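Long-range contacts in NADPH-flavin oxidoreductase (Helicobacter pylori, PDB 2H0U), which binds flavin mononucleotide and, as a member of the nitroreductase family, probably uses it to pass electrons from NAD(P)H to flavins or nitrogen-containing substrates: residues V7-Q12 with A153-I158; Y83-G88 with S133-A138. One frame throughout, in Å; residues are numbered along the deposited sequence.

Interaction 1: V7-Q12 with A153-I158; sequences VALQHQ and AAMLGI
Leu-9 reaches from helix 3-12 to the C-terminal end of helix 131-155 and sets its two methyls on different partners. CD2 presses on CG of the selenomethionine Met-155 at 3.6 Å, while CD1 lies 4.0 Å from Ala-154 CB. Leu-9 already leaves its backbone toward the partner, and with CG anti to the backbone N (chi1 -164°) both methyls are carried on to the long helix. It meets Met-155 at CG, short of the selenium, on a side chain that starts off away from the N-terminal helix, and the two side chains pass at a slant.

One turn further on, Gln-12 runs out alongside Leu-9 as an extended chain. Its amide nitrogen NE2 comes within 2.9 Å of Ala-154 O, but the angle is too poor for a hydrogen bond. That carbonyl instead accepts from Gly-157 N inside the helix-ending Schellman motif, where Gly-157 has positive phi. Gln-12 NE2 donates to water 1 at 2.6 Å, and this water gives a weak bond of 3.4 Å to Ile-158 O. The link from Gln-12 to the chain leaving the helix is therefore water-mediated and loose on its far side, whereas Leu-9 makes direct apolar contact.

Arg-13, an FMN-binding residue, follows directly after Gln-12 and touches Ala-154 as well, so the contact flanks the cofactor site. Helix 27-38 backs the end of the long helix through Leu-33, which packs on Ala-153 and Ile-158. Leu-39 of the second subunit packs on Gln-10 and His-11, and Val-6 of that subunit on Leu-156, so both segments also border the dimer partner.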
loop_
_atom_site.group_PDB
_atom_site.type_symbol
_atom_site.label_atom_id
_atom_site.label_comp_id
_atom_site.label_asym_id
_atom_site.label_seq_id
_atom_site.Cartn_x
_atom_site.Cartn_y
_atom_site.Cartn_z
ATOM N N VAL A 7 18.597 -2.779 2.967
ATOM C CA VAL A 7 18.069 -2.843 4.350
ATOM C C VAL A 7 18.302 -1.520 5.095
ATOM O O VAL A 7 17.379 -1.008 5.761
ATOM C CB VAL A 7 18.575 -4.110 5.120
ATOM C CG1 VAL A 7 18.062 -4.117 6.565
ATOM C CG2 VAL A 7 18.056 -5.370 4.409
ATOM N N ALA A 8 19.500 -0.938 4.955
ATOM C CA ALA A 8 19.782 0.381 5.564
ATOM C C ALA A 8 18.748 1.461 5.229
ATOM O O ALA A 8 18.322 2.227 6.097
ATOM C CB ALA A 8 21.189 0.865 5.205
ATOM N N LEU A 9 18.345 1.513 3.968
ATOM C CA LEU A 9 17.331 2.469 3.527
ATOM C C LEU A 9 16.012 2.343 4.306
ATOM O O LEU A 9 15.294 3.337 4.494
ATOM C CB LEU A 9 17.054 2.287 2.020
ATOM C CG LEU A 9 16.305 3.492 1.401
ATOM C CD1 LEU A 9 17.176 4.730 1.346
ATOM C CD2 LEU A 9 15.710 3.146 -0.000
ATOM N N GLN A 10 15.675 1.116 4.707
ATOM C CA GLN A 10 14.437 0.874 5.416
ATOM C C GLN A 10 14.486 1.462 6.820
ATOM O O GLN A 10 13.438 1.681 7.421
ATOM C CB GLN A 10 14.137 -0.638 5.508
ATOM C CG GLN A 10 14.204 -1.385 4.153
ATOM C CD GLN A 10 13.414 -0.732 3.017
ATOM O OE1 GLN A 10 12.252 -0.346 3.176
ATOM N NE2 GLN A 10 14.070 -0.593 1.850
ATOM N N HIS A 11 15.705 1.705 7.331
ATOM C CA HIS A 11 15.898 2.363 8.646
ATOM C C HIS A 11 15.928 3.886 8.501
ATOM O O HIS A 11 15.415 4.621 9.379
ATOM C CB HIS A 11 17.171 1.872 9.309
ATOM C CG HIS A 11 17.098 0.452 9.765
ATOM N ND1 HIS A 11 16.709 0.099 11.047
ATOM C CD2 HIS A 11 17.370 -0.704 9.115
ATOM C CE1 HIS A 11 16.763 -1.219 11.164
ATOM N NE2 HIS A 11 17.159 -1.725 10.008
ATOM N N GLN A 12 16.524 4.345 7.396
ATOM C CA GLN A 12 16.484 5.759 7.006
ATOM C C GLN A 12 15.056 6.280 6.821
ATOM O O GLN A 12 14.749 7.406 7.201
ATOM C CB GLN A 12 17.322 5.991 5.742
ATOM C CG GLN A 12 17.396 7.439 5.267
ATOM C CD GLN A 12 18.293 7.628 4.035
ATOM O OE1 GLN A 12 19.282 6.912 3.866
ATOM N NE2 GLN A 12 17.969 8.622 3.192
ATOM N N ALA A 153 11.397 9.010 -1.894
ATOM C CA ALA A 153 11.795 10.181 -1.116
ATOM C C ALA A 153 13.042 9.803 -0.284
ATOM O O ALA A 153 14.039 10.537 -0.278
ATOM C CB ALA A 153 10.643 10.628 -0.209
ATOM N N ALA A 154 13.007 8.618 0.346
ATOM C CA ALA A 154 14.172 8.159 1.163
ATOM C C ALA A 154 15.413 7.983 0.283
ATOM O O ALA A 154 16.514 8.385 0.658
ATOM C CB ALA A 154 13.859 6.870 1.910
HETATM N N MSE A 155 15.244 7.424 -0.898
HETATM C CA MSE A 155 16.364 7.347 -1.843
HETATM C C MSE A 155 16.985 8.709 -2.153
HETATM O O MSE A 155 18.211 8.797 -2.304
HETATM C CB MSE A 155 15.967 6.647 -3.130
HETATM C CG MSE A 155 15.730 5.183 -2.982
HETATM SE SE MSE A 155 15.096 4.469 -4.712
HETATM C CE MSE A 155 16.789 4.693 -5.724
ATOM N N LEU A 156 16.161 9.765 -2.194
ATOM C CA LEU A 156 16.655 11.138 -2.410
ATOM C C LEU A 156 17.090 11.873 -1.153
ATOM O O LEU A 156 17.487 13.024 -1.242
ATOM C CB LEU A 156 15.609 11.996 -3.137
ATOM C CG LEU A 156 15.301 11.617 -4.585
ATOM C CD1 LEU A 156 14.098 12.397 -5.127
ATOM C CD2 LEU A 156 16.558 11.832 -5.471
ATOM N N GLY A 157 17.026 11.225 0.007
ATOM C CA GLY A 157 17.416 11.861 1.278
ATOM C C GLY A 157 16.349 12.767 1.846
ATOM O O GLY A 157 16.631 13.640 2.696
ATOM N N ILE A 158 15.108 12.515 1.427
ATOM C CA ILE A 158 13.956 13.344 1.805
ATOM C C ILE A 158 13.115 12.548 2.800
ATOM O O ILE A 158 12.982 11.333 2.673
ATOM C CB ILE A 158 13.099 13.738 0.542
ATOM C CG1 ILE A 158 13.921 14.666 -0.373
ATOM C CG2 ILE A 158 11.765 14.446 0.926
ATOM C CD1 ILE A 158 13.340 14.813 -1.775
HETATM O O HOH W 1 15.917 10.149 3.851
#

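Interaction 2: Y83-G88 with S133-A138; sequences YLARKG and SLFDWA
Phe-135 brings one edge of its ring up to the end of strand 79-86, where Ala-85 offers both its carbonyl and its methyl. Ala-85 O sits near the ring plane, 3.4 Å from CE1, and Ala-85 CB touches the same carbon at 3.7 Å. The ring gets there because its CG is anti to the Phe-135 backbone N (chi1 174°), which swings the ring out from the helix to the strand although its first bond does not aim there. Lys-87 lays CG obliquely against the same ring, 3.9 Å from Phe-135 CD1. The lysine then runs on fully extended, and its NZ is bonded to Thr-183 O.

Ala-85 also meets the next turn of the helix, its CB lying 4.0 Å from Ala-138 CB. The axes of 83-86 and 133-138 approach to 7.2 Å, their directions differing by 132°, and the small methyls are consistent with so close an approach. Ala-138 CB is pressed closer still by Arg-86 O, at 3.3 Å. Past the strand, Gly-88 lies against Leu-134 CD1, a looser touch.

Strand 79-86 is an inner strand of the sheet, flanked by strands 49-54 and 186-195, and the long helix crosses one of its faces. No direct hydrogen bond joins the two segments. Water 2 spans them, donating to Arg-86 O at 2.8 Å and, weakly, to Leu-134 O. The contact is thus chiefly apolar, with carbonyl oxygens lying against carbon: Ala-85 O faces the ring edge, whose C-H groups carry slight positive charge and probably suit it, while Arg-86 O, against Ala-138 CB, also takes a hydrogen bond from water 2.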
loop_
_atom_site.group_PDB
_atom_site.type_symbol
_atom_site.label_atom_id
_atom_site.label_comp_id
_atom_site.label_asym_id
_atom_site.label_seq_id
_atom_site.Cartn_x
_atom_site.Cartn_y
_atom_site.Cartn_z
ATOM N N TYR A 83 -4.154 11.828 -0.876
ATOM C CA TYR A 83 -4.399 10.770 -1.870
ATOM C C TYR A 83 -5.890 10.492 -1.939
ATOM O O TYR A 83 -6.491 10.160 -0.928
ATOM C CB TYR A 83 -3.671 9.473 -1.483
ATOM C CG TYR A 83 -2.170 9.671 -1.451
ATOM C CD1 TYR A 83 -1.376 9.302 -2.564
ATOM C CD2 TYR A 83 -1.550 10.195 -0.312
ATOM C CE1 TYR A 83 0.018 9.507 -2.559
ATOM C CE2 TYR A 83 -0.123 10.381 -0.277
ATOM C CZ TYR A 83 0.625 10.024 -1.390
ATOM O OH TYR A 83 1.988 10.215 -1.376
ATOM N N LEU A 84 -6.474 10.677 -3.118
ATOM C CA LEU A 84 -7.874 10.312 -3.364
ATOM C C LEU A 84 -7.930 8.984 -4.106
ATOM O O LEU A 84 -7.027 8.649 -4.892
ATOM C CB LEU A 84 -8.600 11.380 -4.191
ATOM C CG LEU A 84 -8.442 12.874 -3.822
ATOM C CD1 LEU A 84 -9.195 13.685 -4.915
ATOM C CD2 LEU A 84 -8.919 13.158 -2.372
ATOM N N ALA A 85 -8.979 8.223 -3.810
ATOM C CA ALA A 85 -9.275 6.950 -4.461
ATOM C C ALA A 85 -10.673 7.057 -5.091
ATOM O O ALA A 85 -11.575 7.762 -4.564
ATOM C CB ALA A 85 -9.219 5.836 -3.454
ATOM N N ARG A 86 -10.826 6.480 -6.279
ATOM C CA ARG A 86 -12.118 6.559 -6.948
ATOM C C ARG A 86 -13.151 5.593 -6.356
ATOM O O ARG A 86 -12.826 4.485 -5.894
ATOM C CB ARG A 86 -11.945 6.280 -8.439
ATOM C CG ARG A 86 -11.350 7.454 -9.197
ATOM C CD ARG A 86 -11.294 7.167 -10.681
ATOM N NE ARG A 86 -10.639 8.263 -11.402
ATOM C CZ ARG A 86 -11.272 9.320 -11.897
ATOM N NH1 ARG A 86 -12.580 9.456 -11.718
ATOM N NH2 ARG A 86 -10.578 10.262 -12.548
ATOM N N LYS A 87 -14.392 6.040 -6.381
ATOM C CA LYS A 87 -15.539 5.281 -5.939
ATOM C C LYS A 87 -16.177 4.572 -7.120
ATOM O O LYS A 87 -16.163 5.102 -8.242
ATOM C CB LYS A 87 -16.569 6.270 -5.378
ATOM C CG LYS A 87 -16.090 6.920 -4.103
ATOM C CD LYS A 87 -17.121 7.796 -3.519
ATOM C CE LYS A 87 -16.663 8.192 -2.113
ATOM N NZ LYS A 87 -17.560 9.200 -1.498
ATOM N N GLY A 88 -16.772 3.418 -6.828
ATOM C CA GLY A 88 -17.632 2.667 -7.770
ATOM C C GLY A 88 -16.865 2.232 -9.014
ATOM O O GLY A 88 -17.373 2.335 -10.122
ATOM N N SER A 133 -16.839 -1.320 0.233
ATOM C CA SER A 133 -15.827 -2.323 -0.098
ATOM C C SER A 133 -15.096 -1.962 -1.402
ATOM O O SER A 133 -13.869 -2.148 -1.506
ATOM C CB SER A 133 -16.426 -3.764 -0.075
ATOM O OG SER A 133 -17.358 -3.936 -1.115
ATOM N N LEU A 134 -15.848 -1.409 -2.363
ATOM C CA LEU A 134 -15.256 -0.969 -3.653
ATOM C C LEU A 134 -14.303 0.177 -3.424
ATOM O O LEU A 134 -13.222 0.231 -4.016
ATOM C CB LEU A 134 -16.367 -0.507 -4.631
ATOM C CG LEU A 134 -17.085 -1.674 -5.358
ATOM C CD1 LEU A 134 -18.386 -1.151 -5.957
ATOM C CD2 LEU A 134 -16.208 -2.374 -6.424
ATOM N N PHE A 135 -14.746 1.146 -2.632
ATOM C CA PHE A 135 -13.887 2.293 -2.299
ATOM C C PHE A 135 -12.603 1.853 -1.567
ATOM O O PHE A 135 -11.486 2.289 -1.928
ATOM C CB PHE A 135 -14.623 3.328 -1.463
ATOM C CG PHE A 135 -13.712 4.406 -1.016
ATOM C CD1 PHE A 135 -13.295 5.370 -1.924
ATOM C CD2 PHE A 135 -13.131 4.350 0.232
ATOM C CE1 PHE A 135 -12.369 6.357 -1.530
ATOM C CE2 PHE A 135 -12.212 5.335 0.632
ATOM C CZ PHE A 135 -11.835 6.328 -0.262
ATOM N N ASP A 136 -12.744 0.982 -0.570
ATOM C CA ASP A 136 -11.544 0.543 0.164
ATOM C C ASP A 136 -10.584 -0.264 -0.706
ATOM O O ASP A 136 -9.383 -0.234 -0.473
ATOM C CB ASP A 136 -11.883 -0.220 1.432
ATOM C CG ASP A 136 -12.341 0.689 2.552
ATOM O OD1 ASP A 136 -11.981 1.890 2.560
ATOM O OD2 ASP A 136 -13.072 0.204 3.439
ATOM N N TRP A 137 -11.124 -1.001 -1.682
ATOM C CA TRP A 137 -10.284 -1.688 -2.677
ATOM C C TRP A 137 -9.414 -0.697 -3.511
ATOM O O TRP A 137 -8.199 -0.867 -3.648
ATOM C CB TRP A 137 -11.127 -2.579 -3.605
ATOM C CG TRP A 137 -10.318 -3.162 -4.735
ATOM C CD1 TRP A 137 -9.368 -4.162 -4.656
ATOM C CD2 TRP A 137 -10.383 -2.765 -6.114
ATOM N NE1 TRP A 137 -8.850 -4.399 -5.919
ATOM C CE2 TRP A 137 -9.469 -3.565 -6.823
ATOM C CE3 TRP A 137 -11.141 -1.796 -6.817
ATOM C CZ2 TRP A 137 -9.280 -3.439 -8.217
ATOM C CZ3 TRP A 137 -10.957 -1.666 -8.202
ATOM C CH2 TRP A 137 -10.028 -2.511 -8.890
ATOM N N ALA A 138 -10.025 0.375 -3.993
ATOM C CA ALA A 138 -9.281 1.417 -4.716
ATOM C C ALA A 138 -8.304 2.102 -3.782
ATOM O O ALA A 138 -7.186 2.505 -4.199
ATOM C CB ALA A 138 -10.250 2.443 -5.322
HETATM O O HOH W 2 -13.918 1.975 -6.263
#

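From the N terminus, helix 3-12 comes first, and its partner in interaction 1 lies at the far end of helix 131-155, closing a loop of 140 residues. Interaction 2 is nested inside that loop: the chain leaves strand 79-86, passes through helices 94-102 and 113-125, and returns after 44 residues to the opening turns of the same long helix. Helix 131-155 is therefore held near both ends, to the sheet at its start and to the N-terminal helix at its finish. The two contacts do not touch; their centres are 29 Å apart, on opposite sides of the chain's centre, and the second subunit reaches both.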